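Local coordinates for protein lysyl oxidase (Pichia pastoris, PDB 1W7C) that probably oxidises primary amines, including lysine side chains, as a copper- and topaquinone-dependent amine oxidase, at residues R506-V511 with L556-E561. Residues are numbered along the deposited sequence; the frame is centred on the assembly and turned at random.
Sequences RASQYV and LIESAE. Unlike the reference sequence in segment 506-511: Gln-509 (reference Lys).
Leu-556 pairs with Ser-508 through two backbone hydrogen bonds, and its methyl CD1 meets the edge of the Tyr-510 ring, 3.5 Å from CE1. Leucine suits this buried place because its apolar branch packs at the ring edge without needing a polar partner; the ring also packs on Leu-477 of the second subunit. Ile-557 and Ala-507 form the non-hydrogen-bonded pair on the other face; the small alanine lets CD1 of the isoleucine come within 3.9 Å of its CB, beside Leu-498 and Ile-644, two residues of a calcium site. These antiparallel strands belong to the β-sandwich of the copper amine oxidase catalytic domain. Glu-558, paired with Arg-506, runs extended beyond CG (chi2 -180°), a long acid reaching both Arg-534, salt-bridged to OE1, and Ser-508, whose OG donates to OE2 at 2.7 Å from above the carboxylate plane. Water 3 links OE2 to Tyr-510 OH; water 1 accepts from Arg-506 NH1 and donates to OE1 and Ser-559 O. With an alanine in its place, Ser-508 OG and Arg-534 would probably lose this acceptor, and both water bridges their carboxylate end. Past Ser-559 the chain turns, and Ala-560 O accepts Arg-506 NH1 at 2.8 Å on a lone pair, in the guanidinium plane. The alanine's compact CB lies over one face of that group, whose NE is salt-bridged to Asp-640.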
loop_
_atom_site.group_PDB
_atom_site.type_symbol
_atom_site.label_atom_id
_atom_site.label_comp_id
_atom_site.label_asym_id
_atom_site.label_seq_id
_atom_site.Cartn_x
_atom_site.Cartn_y
_atom_site.Cartn_z
ATOM N N ARG A 506 22.976 11.389 -9.990
ATOM C CA ARG A 506 23.535 10.038 -9.916
ATOM C C ARG A 506 22.423 9.168 -9.369
ATOM O O ARG A 506 21.559 9.653 -8.651
ATOM C CB ARG A 506 24.680 10.005 -8.931
ATOM C CG ARG A 506 25.895 10.561 -9.377
ATOM C CD ARG A 506 27.122 10.017 -8.569
ATOM N NE ARG A 506 28.251 10.776 -9.005
ATOM C CZ ARG A 506 28.491 12.028 -8.657
ATOM N NH1 ARG A 506 27.819 12.597 -7.702
ATOM N NH2 ARG A 506 29.541 12.636 -9.189
ATOM N N ALA A 507 22.379 7.920 -9.765
ATOM C CA ALA A 507 21.463 6.963 -9.189
ATOM C C ALA A 507 22.276 6.005 -8.339
ATOM O O ALA A 507 23.318 5.531 -8.746
ATOM C CB ALA A 507 20.744 6.191 -10.277
ATOM N N SER A 508 21.778 5.728 -7.137
ATOM C CA SER A 508 22.491 4.881 -6.201
ATOM C C SER A 508 21.551 3.978 -5.473
ATOM O O SER A 508 20.338 4.155 -5.490
ATOM C CB SER A 508 23.245 5.720 -5.180
ATOM O OG SER A 508 22.330 6.376 -4.299
ATOM N N GLN A 509 22.100 2.946 -4.865
ATOM C CA GLN A 509 21.332 2.115 -3.957
ATOM C C GLN A 509 22.119 1.909 -2.672
ATOM O O GLN A 509 23.341 1.712 -2.712
ATOM C CB GLN A 509 21.047 0.754 -4.600
ATOM C CG GLN A 509 22.216 -0.047 -4.961
ATOM C CD GLN A 509 21.846 -1.339 -5.605
ATOM O OE1 GLN A 509 20.663 -1.740 -5.615
ATOM N NE2 GLN A 509 22.858 -2.016 -6.171
ATOM N N TYR A 510 21.418 1.973 -1.553
ATOM C CA TYR A 510 21.960 1.474 -0.293
ATOM C C TYR A 510 21.544 0.017 -0.148
ATOM O O TYR A 510 20.351 -0.258 0.057
ATOM C CB TYR A 510 21.471 2.299 0.897
ATOM C CG TYR A 510 22.191 3.630 1.035
ATOM C CD1 TYR A 510 21.780 4.743 0.349
ATOM C CD2 TYR A 510 23.330 3.743 1.802
ATOM C CE1 TYR A 510 22.444 5.943 0.460
ATOM C CE2 TYR A 510 24.011 4.937 1.898
ATOM C CZ TYR A 510 23.560 6.039 1.228
ATOM O OH TYR A 510 24.231 7.246 1.317
ATOM N N VAL A 511 22.497 -0.889 -0.296
ATOM C CA VAL A 511 22.278 -2.321 -0.219
ATOM C C VAL A 511 22.389 -2.708 1.250
ATOM O O VAL A 511 23.308 -2.274 1.948
ATOM C CB VAL A 511 23.334 -3.097 -1.072
ATOM C CG1 VAL A 511 23.227 -4.603 -0.926
ATOM C CG2 VAL A 511 23.237 -2.651 -2.513
ATOM N N LEU A 556 17.916 5.490 -4.814
ATOM C CA LEU A 556 17.971 6.933 -4.791
ATOM C C LEU A 556 18.300 7.532 -6.148
ATOM O O LEU A 556 19.157 7.011 -6.869
ATOM C CB LEU A 556 19.019 7.447 -3.786
ATOM C CG LEU A 556 18.932 7.012 -2.332
ATOM C CD1 LEU A 556 20.091 7.566 -1.540
ATOM C CD2 LEU A 556 17.578 7.366 -1.724
ATOM N N ILE A 557 17.698 8.688 -6.423
ATOM C CA ILE A 557 18.225 9.637 -7.361
ATOM C C ILE A 557 18.815 10.790 -6.560
ATOM O O ILE A 557 18.112 11.476 -5.834
ATOM C CB ILE A 557 17.173 10.126 -8.348
ATOM C CG1 ILE A 557 16.497 8.948 -9.084
ATOM C CG2 ILE A 557 17.782 11.149 -9.322
ATOM C CD1 ILE A 557 17.372 8.056 -9.892
ATOM N N GLU A 558 20.131 10.958 -6.691
ATOM C CA GLU A 558 20.898 11.962 -5.950
ATOM C C GLU A 558 21.304 13.119 -6.855
ATOM O O GLU A 558 21.593 12.936 -8.034
ATOM C CB GLU A 558 22.229 11.340 -5.454
ATOM C CG GLU A 558 22.090 10.155 -4.516
ATOM C CD GLU A 558 23.434 9.617 -4.073
ATOM O OE1 GLU A 558 24.515 10.104 -4.553
ATOM O OE2 GLU A 558 23.462 8.635 -3.255
ATOM N N SER A 559 21.358 14.313 -6.286
ATOM C CA SER A 559 22.090 15.396 -6.938
ATOM C C SER A 559 23.551 14.966 -7.098
ATOM O O SER A 559 24.131 14.427 -6.168
ATOM C CB SER A 559 22.047 16.626 -6.084
ATOM O OG SER A 559 22.748 17.685 -6.730
ATOM N N ALA A 560 24.167 15.282 -8.235
ATOM C CA ALA A 560 25.577 14.966 -8.430
ATOM C C ALA A 560 26.475 15.814 -7.540
ATOM O O ALA A 560 27.520 15.328 -7.089
ATOM C CB ALA A 560 25.991 15.098 -9.885
ATOM N N GLU A 561 26.074 17.060 -7.303
ATOM C CA GLU A 561 26.924 18.030 -6.632
ATOM C C GLU A 561 26.364 18.612 -5.332
ATOM O O GLU A 561 27.147 18.985 -4.453
ATOM C CB GLU A 561 27.272 19.194 -7.595
ATOM C CG GLU A 561 27.666 18.804 -9.035
ATOM C CD GLU A 561 29.073 18.269 -9.164
ATOM O OE1 GLU A 561 29.856 18.381 -8.197
ATOM O OE2 GLU A 561 29.391 17.728 -10.247
HETATM O O HOH W 1 25.735 12.131 -5.789
HETATM O O HOH W 2 30.116 15.465 -8.946
HETATM O O HOH W 3 23.685 9.250 -0.554
#